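Side-chain contacts in IPT/TIG domain-containing protein (Bacteroides thetaiotaomicron, PDB 3TC9), which is of uncertain function but probably serves as an auxiliary nutrient-binding protein, joining an immunoglobulin-like IPT/TIG domain to a six-bladed beta-propeller: residues B[11-14]-B[15-18]; B[89-92]-B[93-96]; B[116-119]-B[120-124]; B[197-201]-B[202-206]. All blocks are in the same frame, centred on the assembly; numbering follows the deposited sequence.

Contact 1: residues B[11-14]-B[15-18]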
ATOM      1  N   ASP B  11       1.281 -46.813  23.453  1.00 53.11           N
ATOM      2  CA  ASP B  11      -0.124 -47.150  23.184  1.00 51.35           C
ATOM      3  C   ASP B  11      -1.064 -46.236  23.971  1.00 50.32           C
ATOM      4  O   ASP B  11      -0.701 -45.787  25.060  1.00 50.16           O
ATOM      5  CB  ASP B  11      -0.416 -48.622  23.523  1.00 54.94           C
ATOM      6  CG  ASP B  11       0.078 -49.641  22.505  1.00 71.31           C
ATOM      7  OD1 ASP B  11       0.535 -49.224  21.409  1.00 71.86           O
ATOM      8  OD2 ASP B  11       0.008 -50.859  22.802  1.00 82.24           O
ATOM      9  N   PHE B  12      -2.264 -45.938  23.414  1.00 42.85           N
ATOM     10  CA  PHE B  12      -3.241 -45.067  24.076  1.00 40.05           C
ATOM     11  C   PHE B  12      -3.841 -45.777  25.278  1.00 44.84           C
ATOM     12  O   PHE B  12      -4.215 -46.946  25.169  1.00 47.75           O
ATOM     13  CB  PHE B  12      -4.347 -44.586  23.100  1.00 39.12           C
ATOM     14  CG  PHE B  12      -5.513 -43.889  23.770  1.00 37.83           C
ATOM     15  CD1 PHE B  12      -5.352 -42.644  24.357  1.00 38.58           C
ATOM     16  CD2 PHE B  12      -6.761 -44.510  23.864  1.00 36.69           C
ATOM     17  CE1 PHE B  12      -6.408 -42.044  25.046  1.00 39.71           C
ATOM     18  CE2 PHE B  12      -7.829 -43.885  24.521  1.00 38.79           C
ATOM     19  CZ  PHE B  12      -7.646 -42.663  25.116  1.00 36.72           C
ATOM     20  N   ASP B  13      -3.894 -45.094  26.434  1.00 39.04           N
ATOM     21  CA  ASP B  13      -4.487 -45.643  27.659  1.00 39.11           C
ATOM     22  C   ASP B  13      -5.797 -44.918  27.919  1.00 43.03           C
ATOM     23  O   ASP B  13      -5.777 -43.742  28.272  1.00 42.33           O
ATOM     24  CB  ASP B  13      -3.540 -45.542  28.869  1.00 40.91           C
ATOM     25  CG  ASP B  13      -3.984 -46.266  30.145  1.00 51.46           C
ATOM     26  OD1 ASP B  13      -5.209 -46.567  30.286  1.00 50.87           O
ATOM     27  OD2 ASP B  13      -3.120 -46.530  31.000  1.00 62.45           O
ATOM     28  N   PRO B  14      -6.944 -45.603  27.750  1.00 42.15           N
ATOM     29  CA  PRO B  14      -8.248 -44.948  27.973  1.00 40.99           C
ATOM     30  C   PRO B  14      -8.461 -44.400  29.372  1.00 45.19           C
ATOM     31  O   PRO B  14      -9.326 -43.544  29.523  1.00 47.32           O
ATOM     32  CB  PRO B  14      -9.258 -46.082  27.702  1.00 42.54           C
ATOM     33  CG  PRO B  14      -8.556 -47.024  26.833  1.00 47.94           C
ATOM     34  CD  PRO B  14      -7.135 -47.017  27.349  1.00 44.41           C
ATOM     35  N   ASN B  15      -7.722 -44.895  30.392  1.00 40.97           N
ATOM     36  CA  ASN B  15      -7.900 -44.441  31.778  1.00 40.09           C
ATOM     37  C   ASN B  15      -6.916 -43.350  32.206  1.00 44.65           C
ATOM     38  O   ASN B  15      -6.852 -43.033  33.394  1.00 45.71           O
ATOM     39  CB  ASN B  15      -7.814 -45.605  32.732  1.00 37.35           C
ATOM     40  CG  ASN B  15      -8.699 -46.746  32.320  1.00 59.53           C
ATOM     41  OD1 ASN B  15      -9.890 -46.600  31.981  1.00 51.00           O
ATOM     42  ND2 ASN B  15      -8.090 -47.888  32.205  1.00 48.75           N
ATOM     43  N   LYS B  16      -6.145 -42.786  31.273  1.00 39.79           N
ATOM     44  CA  LYS B  16      -5.221 -41.710  31.605  1.00 39.13           C
ATOM     45  C   LYS B  16      -5.579 -40.479  30.780  1.00 41.70           C
ATOM     46  O   LYS B  16      -6.104 -40.641  29.682  1.00 39.83           O
ATOM     47  CB  LYS B  16      -3.753 -42.130  31.371  1.00 40.51           C
ATOM     48  CG  LYS B  16      -3.209 -42.984  32.483  1.00 54.80           C
ATOM     49  CD  LYS B  16      -1.869 -43.554  32.083  1.00 72.30           C
ATOM     50  CE  LYS B  16      -1.305 -44.527  33.095  1.00 81.61           C
ATOM     51  NZ  LYS B  16      -0.022 -45.106  32.617  1.00 86.54           N
ATOM     52  N   PRO B  17      -5.301 -39.247  31.276  1.00 39.94           N
ATOM     53  CA  PRO B  17      -5.615 -38.032  30.479  1.00 38.73           C
ATOM     54  C   PRO B  17      -4.835 -37.897  29.186  1.00 40.19           C
ATOM     55  O   PRO B  17      -3.727 -38.412  29.060  1.00 38.96           O
ATOM     56  CB  PRO B  17      -5.197 -36.861  31.403  1.00 41.02           C
ATOM     57  CG  PRO B  17      -4.369 -37.453  32.437  1.00 46.87           C
ATOM     58  CD  PRO B  17      -4.741 -38.899  32.595  1.00 42.05           C
ATOM     59  N   VAL B  18      -5.388 -37.126  28.260  1.00 33.71           N
ATOM     60  CA  VAL B  18      -4.736 -36.747  27.023  1.00 32.54           C
ATOM     61  C   VAL B  18      -4.496 -35.268  27.142  1.00 36.25           C
ATOM     62  O   VAL B  18      -5.422 -34.554  27.504  1.00 35.89           O
ATOM     63  CB  VAL B  18      -5.528 -37.112  25.752  1.00 35.62           C
ATOM     64  CG1 VAL B  18      -4.705 -36.848  24.487  1.00 34.22           C
ATOM     65  CG2 VAL B  18      -5.970 -38.566  25.803  1.00 35.89           C
TER
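Asp13 and Lys16 close a type I beta turn: Lys16 N donates to Asp13 O at 3.2 Å. Pro14 and Asn15 occupy the two corners, and the proline ring already restricts the first of them to a phi that suits the turn. Neither side of the turn is regular helix or strand.

The carboxylate of Asp13 adds a second bond inside this loop. With CG anti to the backbone N (chi1 -171°), the group lies beside its own carbonyl carbon, close to the chain that follows, and OD1 takes the N-H of Asn15 at 3.0 Å, about 40° out of the carboxylate plane. The other oxygen serves Lys16, whose side chain runs out extended past it. The lysine methylenes do the touching, with CD and CE each 3.4 Å from Asp13 OD2, while NZ ends 3.8 Å from Asp13 OD2, a long and presumably weak salt bridge.

On the domain side, Val18 CG2 meets the edge of the Phe12 ring near its plane, 3.6 Å from Phe12 CE1, the two side chains crossing at about a right angle. Pro14 N lies over one face of the ring, offset toward the rim. Phe12 and Val18 also pack on Ile84 of strand 80-85, and Asn40 OD1 accepts from Asp13 N.

A type I turn whose first residue also makes an Asx turn thus leads the chain into strand 19-28 of the immunoglobulin-like IPT/TIG domain.

Contact 2: residues B[89-92]-B[93-96]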
ATOM      1  N   GLY B  89     -15.182 -43.620  15.257  1.00 36.81           N
ATOM      2  CA  GLY B  89     -14.872 -42.211  15.037  1.00 34.71           C
ATOM      3  C   GLY B  89     -15.464 -41.246  16.052  1.00 40.32           C
ATOM      4  O   GLY B  89     -15.420 -40.033  15.838  1.00 40.44           O
ATOM      5  N   GLU B  90     -16.023 -41.744  17.174  1.00 37.50           N
ATOM      6  CA  GLU B  90     -16.566 -40.834  18.189  1.00 37.62           C
ATOM      7  C   GLU B  90     -15.452 -40.415  19.150  1.00 41.85           C
ATOM      8  O   GLU B  90     -14.570 -41.212  19.454  1.00 41.93           O
ATOM      9  CB  GLU B  90     -17.736 -41.423  18.981  1.00 39.64           C
ATOM     10  CG  GLU B  90     -18.724 -42.259  18.189  1.00 55.64           C
ATOM     11  CD  GLU B  90     -19.588 -43.164  19.048  1.00 69.88           C
ATOM     12  OE1 GLU B  90     -20.586 -42.652  19.591  1.00 63.56           O
ATOM     13  OE2 GLU B  90     -19.309 -44.384  19.135  1.00 69.99           O
ATOM     14  N   GLU B  91     -15.508 -39.175  19.624  1.00 37.91           N
ATOM     15  CA  GLU B  91     -14.548 -38.596  20.569  1.00 37.74           C
ATOM     16  C   GLU B  91     -14.660 -39.272  21.938  1.00 41.09           C
ATOM     17  O   GLU B  91     -15.753 -39.355  22.491  1.00 40.61           O
ATOM     18  CB  GLU B  91     -14.794 -37.080  20.701  1.00 38.88           C
ATOM     19  CG  GLU B  91     -14.516 -36.309  19.410  1.00 48.71           C
ATOM     20  CD  GLU B  91     -14.974 -34.855  19.363  1.00 62.83           C
ATOM     21  OE1 GLU B  91     -15.460 -34.331  20.389  1.00 56.09           O
ATOM     22  OE2 GLU B  91     -14.914 -34.255  18.268  1.00 50.69           O
ATOM     23  N   ILE B  92     -13.536 -39.795  22.466  1.00 38.06           N
ATOM     24  CA  ILE B  92     -13.528 -40.429  23.781  1.00 38.57           C
ATOM     25  C   ILE B  92     -12.670 -39.626  24.781  1.00 42.39           C
ATOM     26  O   ILE B  92     -12.769 -39.854  25.978  1.00 44.61           O
ATOM     27  CB  ILE B  92     -13.139 -41.939  23.744  1.00 41.44           C
ATOM     28  CG1 ILE B  92     -11.815 -42.205  22.973  1.00 38.36           C
ATOM     29  CG2 ILE B  92     -14.337 -42.753  23.226  1.00 41.58           C
ATOM     30  CD1 ILE B  92     -11.277 -43.595  23.106  1.00 46.58           C
ATOM     31  N   ALA B  93     -11.847 -38.709  24.302  1.00 38.32           N
ATOM     32  CA  ALA B  93     -10.979 -37.859  25.122  1.00 37.83           C
ATOM     33  C   ALA B  93     -10.681 -36.611  24.341  1.00 38.94           C
ATOM     34  O   ALA B  93     -10.468 -36.691  23.150  1.00 38.12           O
ATOM     35  CB  ALA B  93      -9.697 -38.595  25.497  1.00 39.05           C
ATOM     36  N   ASN B  94     -10.781 -35.457  24.997  1.00 36.18           N
ATOM     37  CA  ASN B  94     -10.586 -34.146  24.413  1.00 35.29           C
ATOM     38  C   ASN B  94      -9.569 -33.275  25.179  1.00 39.84           C
ATOM     39  O   ASN B  94      -9.583 -33.221  26.419  1.00 38.48           O
ATOM     40  CB  ASN B  94     -11.929 -33.417  24.391  1.00 36.03           C
ATOM     41  CG  ASN B  94     -12.871 -33.890  23.322  1.00 59.86           C
ATOM     42  OD1 ASN B  94     -12.936 -33.326  22.236  1.00 55.21           O
ATOM     43  ND2 ASN B  94     -13.675 -34.889  23.632  1.00 55.30           N
ATOM     44  N   THR B  95      -8.737 -32.531  24.423  1.00 36.21           N
ATOM     45  CA  THR B  95      -7.796 -31.570  24.996  1.00 36.35           C
ATOM     46  C   THR B  95      -7.655 -30.370  24.045  1.00 36.66           C
ATOM     47  O   THR B  95      -8.194 -30.370  22.941  1.00 33.46           O
ATOM     48  CB  THR B  95      -6.436 -32.233  25.382  1.00 44.27           C
ATOM     49  OG1 THR B  95      -5.679 -31.329  26.179  1.00 43.29           O
ATOM     50  CG2 THR B  95      -5.604 -32.640  24.188  1.00 36.21           C
ATOM     51  N   GLU B  96      -6.978 -29.340  24.512  1.00 37.12           N
ATOM     52  CA  GLU B  96      -6.758 -28.107  23.774  1.00 37.91           C
ATOM     53  C   GLU B  96      -5.386 -27.542  24.134  1.00 41.13           C
ATOM     54  O   GLU B  96      -4.915 -27.729  25.267  1.00 40.63           O
ATOM     55  CB  GLU B  96      -7.877 -27.119  24.161  1.00 40.84           C
ATOM     56  CG  GLU B  96      -8.180 -26.059  23.114  1.00 65.72           C
ATOM     57  CD  GLU B  96      -9.389 -25.178  23.387  1.00100.37           C
ATOM     58  OE1 GLU B  96     -10.343 -25.632  24.071  1.00 75.88           O
ATOM     59  OE2 GLU B  96      -9.393 -24.038  22.863  1.00104.08           O
TER
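Glu91 and Asn94, three residues apart, bring their side chains together on one side of the strand. From Glu91, CB lies beside the Asn94 side-chain amide, whichever way round that is built. CG stands anti to the carbonyl carbon (chi1 -65°), and the extended chain then carries CD outward past that amide, so that the two side chains cross at about a right angle, with carboxylate and amide planes 70° apart. At the tip, Glu91 OE1 is 3.3 Å from Asn94 OD1 as modelled, though the asparagine amide has probably been built turned over. The other oxygen, Glu91 OE2, has a firmer partner in a salt bridge to Lys49 NZ, and the side chain also lies against Ser83 and Leu85 of the neighbouring strand.

An irregularity between them explains why residues three apart share a side. Ile92 and Ala93 both stand opposite Ile84 and both make backbone bonds to it, and the psi of Ile92, -15°, breaks the extended course. As in a classic bulge, their side chains share the other face, Ile92 packing on Phe12 and Ala93 on Val18.

This is a classic beta bulge in 91-96, the outermost strand beside 80-85 in its hairpin, at the margin of the immunoglobulin-like domain.

Contact 3: residues B[116-119]-B[120-124]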
HETATM    1  N   MSE B 116     -14.748 -26.537 -17.935  1.00 42.61           N
HETATM    2  CA  MSE B 116     -14.699 -27.481 -19.032  1.00 41.84           C
HETATM    3  C   MSE B 116     -15.315 -28.742 -18.546  1.00 51.59           C
HETATM    4  O   MSE B 116     -15.429 -28.918 -17.332  1.00 52.71           O
HETATM    5  CB  MSE B 116     -13.272 -27.699 -19.531  1.00 41.29           C
HETATM    6  CG  MSE B 116     -12.666 -26.469 -20.126  1.00 43.51           C
HETATM    7 SE   MSE B 116     -10.960 -26.916 -20.774  0.75 45.20          SE
HETATM    8  CE  MSE B 116     -11.465 -27.397 -22.633  1.00 43.57           C
ATOM      9  N   TYR B 117     -15.788 -29.587 -19.465  1.00 50.71           N
ATOM     10  CA  TYR B 117     -16.367 -30.866 -19.071  1.00 51.67           C
ATOM     11  C   TYR B 117     -15.685 -32.004 -19.846  1.00 56.80           C
ATOM     12  O   TYR B 117     -14.813 -31.739 -20.683  1.00 54.66           O
ATOM     13  CB  TYR B 117     -17.909 -30.885 -19.210  1.00 53.37           C
ATOM     14  CG  TYR B 117     -18.452 -30.573 -20.585  1.00 56.07           C
ATOM     15  CD1 TYR B 117     -18.730 -29.267 -20.965  1.00 57.91           C
ATOM     16  CD2 TYR B 117     -18.819 -31.595 -21.458  1.00 57.84           C
ATOM     17  CE1 TYR B 117     -19.284 -28.979 -22.208  1.00 59.21           C
ATOM     18  CE2 TYR B 117     -19.377 -31.318 -22.703  1.00 59.82           C
ATOM     19  CZ  TYR B 117     -19.596 -30.005 -23.080  1.00 67.59           C
ATOM     20  OH  TYR B 117     -20.118 -29.717 -24.319  1.00 70.54           O
ATOM     21  N   ASP B 118     -16.058 -33.267 -19.517  1.00 56.58           N
ATOM     22  CA  ASP B 118     -15.555 -34.514 -20.107  1.00 58.11           C
ATOM     23  C   ASP B 118     -14.019 -34.615 -19.947  1.00 60.38           C
ATOM     24  O   ASP B 118     -13.299 -34.697 -20.939  1.00 60.02           O
ATOM     25  CB  ASP B 118     -15.981 -34.632 -21.597  1.00 61.96           C
ATOM     26  CG  ASP B 118     -16.088 -36.053 -22.108  1.00 80.52           C
ATOM     27  OD1 ASP B 118     -16.784 -36.862 -21.458  1.00 82.97           O
ATOM     28  OD2 ASP B 118     -15.565 -36.328 -23.212  1.00 89.43           O
ATOM     29  N   GLY B 119     -13.548 -34.581 -18.699  1.00 55.80           N
ATOM     30  CA  GLY B 119     -12.123 -34.614 -18.364  1.00 55.09           C
ATOM     31  C   GLY B 119     -11.337 -33.481 -18.999  1.00 59.11           C
ATOM     32  O   GLY B 119     -10.273 -33.715 -19.583  1.00 58.69           O
ATOM     33  N   ASN B 120     -11.908 -32.249 -18.933  1.00 54.28           N
ATOM     34  CA  ASN B 120     -11.382 -30.994 -19.476  1.00 53.22           C
ATOM     35  C   ASN B 120     -11.028 -31.102 -20.986  1.00 56.58           C
ATOM     36  O   ASN B 120      -9.981 -30.617 -21.422  1.00 55.06           O
ATOM     37  CB  ASN B 120     -10.187 -30.477 -18.647  1.00 47.60           C
ATOM     38  CG  ASN B 120     -10.568 -30.135 -17.241  1.00 61.18           C
ATOM     39  OD1 ASN B 120     -11.568 -29.449 -16.982  1.00 65.39           O
ATOM     40  ND2 ASN B 120      -9.797 -30.629 -16.303  1.00 46.74           N
ATOM     41  N   THR B 121     -11.930 -31.698 -21.777  1.00 53.49           N
ATOM     42  CA  THR B 121     -11.758 -31.860 -23.235  1.00 54.48           C
ATOM     43  C   THR B 121     -12.760 -30.968 -24.007  1.00 57.19           C
ATOM     44  O   THR B 121     -12.506 -30.593 -25.158  1.00 56.49           O
ATOM     45  CB  THR B 121     -11.941 -33.355 -23.653  1.00 65.05           C
ATOM     46  OG1 THR B 121     -11.036 -34.192 -22.931  1.00 62.87           O
ATOM     47  CG2 THR B 121     -11.756 -33.593 -25.145  1.00 68.87           C
ATOM     48  N   LYS B 122     -13.911 -30.666 -23.382  1.00 52.13           N
ATOM     49  CA  LYS B 122     -14.962 -29.892 -24.029  1.00 51.53           C
ATOM     50  C   LYS B 122     -15.396 -28.724 -23.159  1.00 52.14           C
ATOM     51  O   LYS B 122     -15.123 -28.678 -21.960  1.00 51.75           O
ATOM     52  CB  LYS B 122     -16.167 -30.801 -24.341  1.00 56.08           C
ATOM     53  CG  LYS B 122     -15.836 -32.081 -25.115  1.00 74.53           C
ATOM     54  CD  LYS B 122     -17.002 -33.035 -25.097  1.00 86.67           C
ATOM     55  CE  LYS B 122     -16.704 -34.332 -25.797  1.00 98.14           C
ATOM     56  NZ  LYS B 122     -17.894 -35.224 -25.791  1.00108.77           N
ATOM     57  N   TYR B 123     -16.023 -27.750 -23.780  1.00 47.66           N
ATOM     58  CA  TYR B 123     -16.518 -26.554 -23.102  1.00 46.10           C
ATOM     59  C   TYR B 123     -17.629 -25.943 -23.946  1.00 50.55           C
ATOM     60  O   TYR B 123     -17.653 -26.122 -25.172  1.00 48.79           O
ATOM     61  CB  TYR B 123     -15.374 -25.535 -22.830  1.00 44.75           C
ATOM     62  CG  TYR B 123     -14.909 -24.744 -24.042  1.00 44.07           C
ATOM     63  CD1 TYR B 123     -14.060 -25.311 -24.987  1.00 45.93           C
ATOM     64  CD2 TYR B 123     -15.274 -23.413 -24.211  1.00 43.56           C
ATOM     65  CE1 TYR B 123     -13.620 -24.582 -26.092  1.00 46.29           C
ATOM     66  CE2 TYR B 123     -14.811 -22.666 -25.289  1.00 43.82           C
ATOM     67  CZ  TYR B 123     -13.997 -23.256 -26.236  1.00 50.18           C
ATOM     68  OH  TYR B 123     -13.563 -22.515 -27.309  1.00 52.51           O
ATOM     69  N   ASP B 124     -18.544 -25.226 -23.287  1.00 48.93           N
ATOM     70  CA  ASP B 124     -19.643 -24.552 -23.969  1.00 50.74           C
ATOM     71  C   ASP B 124     -19.400 -23.044 -24.017  1.00 51.70           C
ATOM     72  O   ASP B 124     -18.904 -22.452 -23.050  1.00 50.40           O
ATOM     73  CB  ASP B 124     -20.999 -24.853 -23.282  1.00 54.13           C
ATOM     74  CG  ASP B 124     -21.419 -26.314 -23.249  1.00 70.56           C
ATOM     75  OD1 ASP B 124     -21.360 -26.982 -24.317  1.00 72.46           O
ATOM     76  OD2 ASP B 124     -21.875 -26.771 -22.180  1.00 79.66           O
TER
HETATM   77  O   HOH W   1     -13.874 -31.955 -16.619  1.00 57.76           O
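Tyr117 folds its ring over Lys122, its antiparallel partner, and reaches on to Asp124. CG sits between the backbone N and the carbonyl carbon (chi1 57°), which turns the ring back across the partner chain although CB starts out pointing from it. Lys122 CB then lies over one ring face in a CH-pi contact, 3.9 Å from the ring centroid, and Tyr117 OH donates to Asp124 OD1 at 3.0 Å, arriving 42° out of the carboxylate plane.

Beyond CG, Lys122 is extended and runs side by side with Asp118, pointing the same way; their ion pair is long, with Asp118 OD2 3.6 Å from Lys122 NZ. Selenomethionine Met116 bends at its last torsion (chi3 91°), which brings CE to 3.7 Å from Asn120 O, while its CG rests 3.9 Å from Tyr123 CB. Thr121 OG1 donates back to Asp118 O at 3.1 Å, nearly in line with the carbonyl.

The backbone holds this together. Tyr117 N binds Lys122 O at 2.7 Å, and Tyr117 O accepts the N-H groups of both Thr121 and Lys122 from opposite faces of its carbonyl plane, a classic beta bulge. Asp118, Gly119 and Asn120 all have positive phi, in the left-handed helical region, and carry the chain round the reversal; a water accepts from Asn120 N.

The loop stands between strands 107-113 and 128-129 at the propeller surface. Asn120 OD1 is bonded to Arg422 at the start of strand 422-428, Met116 and Tyr123 pack on Arg421, and Asp124 pairs through its backbone with Gly135.

Contact 4: residues B[197-201]-B[202-206]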
ATOM      1  N   ASN B 197      -8.328  -4.905 -34.628  1.00 46.39           N
ATOM      2  CA  ASN B 197      -8.439  -6.127 -35.422  1.00 47.32           C
ATOM      3  C   ASN B 197      -7.174  -6.379 -36.262  1.00 54.00           C
ATOM      4  O   ASN B 197      -6.704  -5.496 -36.983  1.00 53.97           O
ATOM      5  CB  ASN B 197      -9.682  -6.078 -36.325  1.00 46.00           C
ATOM      6  CG  ASN B 197     -10.190  -7.430 -36.731  1.00 59.99           C
ATOM      7  OD1 ASN B 197     -10.330  -8.360 -35.919  1.00 55.45           O
ATOM      8  ND2 ASN B 197     -10.501  -7.570 -37.997  1.00 54.09           N
ATOM      9  N   ASP B 198      -6.619  -7.592 -36.144  1.00 52.26           N
ATOM     10  CA  ASP B 198      -5.411  -8.004 -36.873  1.00 53.06           C
ATOM     11  C   ASP B 198      -5.818  -8.734 -38.156  1.00 55.95           C
ATOM     12  O   ASP B 198      -6.187  -9.910 -38.103  1.00 55.44           O
ATOM     13  CB  ASP B 198      -4.515  -8.898 -35.970  1.00 54.17           C
ATOM     14  CG  ASP B 198      -3.089  -9.157 -36.441  1.00 60.99           C
ATOM     15  OD1 ASP B 198      -2.795  -8.906 -37.650  1.00 61.72           O
ATOM     16  OD2 ASP B 198      -2.274  -9.653 -35.620  1.00 62.53           O
ATOM     17  N   GLN B 199      -5.778  -8.028 -39.299  1.00 52.39           N
ATOM     18  CA  GLN B 199      -6.168  -8.611 -40.590  1.00 52.99           C
ATOM     19  C   GLN B 199      -5.249  -8.099 -41.716  1.00 58.81           C
ATOM     20  O   GLN B 199      -4.735  -6.988 -41.612  1.00 58.06           O
ATOM     21  CB  GLN B 199      -7.668  -8.372 -40.871  1.00 54.61           C
ATOM     22  CG  GLN B 199      -8.131  -6.917 -40.820  1.00 45.28           C
ATOM     23  CD  GLN B 199      -7.820  -6.210 -42.105  1.00 64.17           C
ATOM     24  OE1 GLN B 199      -7.874  -6.799 -43.186  1.00 64.60           O
ATOM     25  NE2 GLN B 199      -7.452  -4.943 -42.019  1.00 54.01           N
ATOM     26  N   ASN B 200      -5.025  -8.921 -42.768  1.00 58.54           N
ATOM     27  CA  ASN B 200      -4.065  -8.670 -43.860  1.00 60.50           C
ATOM     28  C   ASN B 200      -4.469  -7.668 -44.962  1.00 66.80           C
ATOM     29  O   ASN B 200      -3.625  -7.385 -45.806  1.00 68.85           O
ATOM     30  CB  ASN B 200      -3.663  -9.989 -44.548  1.00 64.29           C
ATOM     31  CG  ASN B 200      -4.787 -10.828 -45.136  1.00 88.35           C
ATOM     32  OD1 ASN B 200      -5.847 -10.336 -45.561  1.00 79.88           O
ATOM     33  ND2 ASN B 200      -4.556 -12.136 -45.176  1.00 78.63           N
ATOM     34  N   ASN B 201      -5.709  -7.151 -44.984  1.00 63.47           N
ATOM     35  CA  ASN B 201      -6.126  -6.209 -46.035  1.00 64.10           C
ATOM     36  C   ASN B 201      -5.913  -4.763 -45.576  1.00 68.13           C
ATOM     37  O   ASN B 201      -6.534  -4.328 -44.609  1.00 68.27           O
ATOM     38  CB  ASN B 201      -7.582  -6.453 -46.429  1.00 64.27           C
ATOM     39  CG  ASN B 201      -8.045  -5.786 -47.702  1.00 88.43           C
ATOM     40  OD1 ASN B 201      -7.796  -4.600 -47.964  1.00 86.47           O
ATOM     41  ND2 ASN B 201      -8.803  -6.527 -48.493  1.00 78.00           N
ATOM     42  N   ASN B 202      -5.074  -4.004 -46.302  1.00 65.11           N
ATOM     43  CA  ASN B 202      -4.757  -2.617 -45.962  1.00 64.90           C
ATOM     44  C   ASN B 202      -5.937  -1.642 -46.178  1.00 70.03           C
ATOM     45  O   ASN B 202      -5.880  -0.513 -45.675  1.00 69.18           O
ATOM     46  CB  ASN B 202      -3.528  -2.133 -46.731  1.00 65.94           C
ATOM     47  CG  ASN B 202      -2.849  -0.960 -46.066  1.00 92.78           C
ATOM     48  OD1 ASN B 202      -2.417  -1.025 -44.904  1.00 86.47           O
ATOM     49  ND2 ASN B 202      -2.769   0.151 -46.781  1.00 87.68           N
ATOM     50  N   ASP B 203      -7.008  -2.079 -46.876  1.00 67.56           N
ATOM     51  CA  ASP B 203      -8.179  -1.234 -47.136  1.00 68.37           C
ATOM     52  C   ASP B 203      -9.329  -1.529 -46.156  1.00 67.63           C
ATOM     53  O   ASP B 203     -10.359  -0.843 -46.193  1.00 67.69           O
ATOM     54  CB  ASP B 203      -8.648  -1.383 -48.592  1.00 73.30           C
ATOM     55  CG  ASP B 203      -7.623  -0.880 -49.597  1.00 95.71           C
ATOM     56  OD1 ASP B 203      -7.308   0.339 -49.569  1.00 97.28           O
ATOM     57  OD2 ASP B 203      -7.119  -1.708 -50.402  1.00106.60           O
ATOM     58  N   ARG B 204      -9.137  -2.540 -45.284  1.00 59.69           N
ATOM     59  CA  ARG B 204     -10.122  -2.924 -44.275  0.50 58.15           C
ATOM     60  C   ARG B 204      -9.712  -2.325 -42.897  1.00 57.77           C
ATOM     61  O   ARG B 204      -8.543  -1.970 -42.713  1.00 55.04           O
ATOM     62  CB  ARG B 204     -10.311  -4.455 -44.244  0.50 58.14           C
ATOM     63  CG  ARG B 204     -11.140  -4.958 -45.437  0.50 64.95           C
ATOM     64  CD  ARG B 204     -11.815  -6.293 -45.183  0.50 69.58           C
ATOM     65  NE  ARG B 204     -11.157  -7.386 -45.900  0.50 73.02           N
ATOM     66  CZ  ARG B 204     -11.665  -8.606 -46.046  0.50 83.61           C
ATOM     67  NH1 ARG B 204     -12.856  -8.902 -45.537  0.50 61.91           N
ATOM     68  NH2 ARG B 204     -10.991  -9.537 -46.706  0.50 73.97           N
ATOM     69  N   PRO B 205     -10.648  -2.108 -41.935  1.00 52.42           N
ATOM     70  CA  PRO B 205     -10.231  -1.455 -40.674  1.00 51.04           C
ATOM     71  C   PRO B 205      -9.327  -2.274 -39.733  1.00 54.40           C
ATOM     72  O   PRO B 205      -9.410  -3.513 -39.644  1.00 52.33           O
ATOM     73  CB  PRO B 205     -11.556  -1.138 -39.961  1.00 52.81           C
ATOM     74  CG  PRO B 205     -12.642  -1.397 -40.960  1.00 58.64           C
ATOM     75  CD  PRO B 205     -12.101  -2.401 -41.920  1.00 54.25           C
ATOM     76  N   ASN B 206      -8.456  -1.538 -39.003  1.00 50.36           N
ATOM     77  CA  ASN B 206      -7.594  -2.109 -37.964  1.00 48.30           C
ATOM     78  C   ASN B 206      -8.145  -1.692 -36.618  1.00 51.29           C
ATOM     79  O   ASN B 206      -8.113  -2.490 -35.703  1.00 50.35           O
ATOM     80  CB  ASN B 206      -6.102  -1.730 -38.114  1.00 44.04           C
ATOM     81  CG  ASN B 206      -5.752  -0.256 -38.310  1.00 63.39           C
ATOM     82  OD1 ASN B 206      -6.590   0.649 -38.198  1.00 49.93           O
ATOM     83  ND2 ASN B 206      -4.477   0.022 -38.610  1.00 51.89           N
TER
HETATM   84  O   HOH W   2     -11.013  -5.448 -39.920  1.00 41.14           O
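Asn201 O is gripped from opposite faces of its carbonyl plane, by Gln199 NE2 at 2.8 Å and by Arg204 N at 3.2 Å. The second bond closes a type I beta turn from Asn201 to Arg204. The first belongs to a two-way clasp, since Gln199 OE1 also accepts from Asn201 N at 2.8 Å; one amide thus holds both backbone polar groups of the same residue and is fixed in its rotation. Gln199 manages this by folding twice, chi1 55° and chi2 81°, which lays the amide across the loop, where NE2 also makes a weak bond to Pro205 O.

Asn201 contributes its own side chain. A chi1 of -166° swings the amide away from its own N and beside its carbonyl carbon, and OD1 accepts from Asp203 N at 2.9 Å, in the carbonyl plane and on a lone pair, an Asx turn within the beta turn. Arg204 CB lies 3.5 Å from Gln199 OE1, but the arginine is deposited in two conformers, so the placing of its far end is doubtful.

At the base, Asn197 N donates to Asn206 O at 2.7 Å, and a water accepts from Asn197 ND2. Here the loop joins the antiparallel neighbours 192-197 and 205-211 of one four-stranded propeller sheet. Asn197 OD1 reaches back to Lys180 N before strand 181-186, while Asn202 OD1 is bonded to Gln226 N, beyond strand 219-224.

How the contacts relate
Contacts 1 and 2 form one patch of the IPT/TIG domain, their centres 11 Å apart: Phe12 CE2 packs 3.7 Å from Ile92 CD1, and Val18 CG2 lies 3.7 Å from Ala93 CB, so the entering chain rests on the bulged face of strand 91-96. Contacts 3 and 4 belong to the propeller, with nearest atoms about 17 Å apart. Contact 4 lies about 80 Å from contact 1, centre to centre, on the far side of the chain's centre. The Asx turn within a type I turn recurs in contacts 1 and 4, the classic bulge in 2 and 3. A bound phosphate, probably from the crystallisation liquor, sits about 5 Å from the Tyr123 side chain of contact 3.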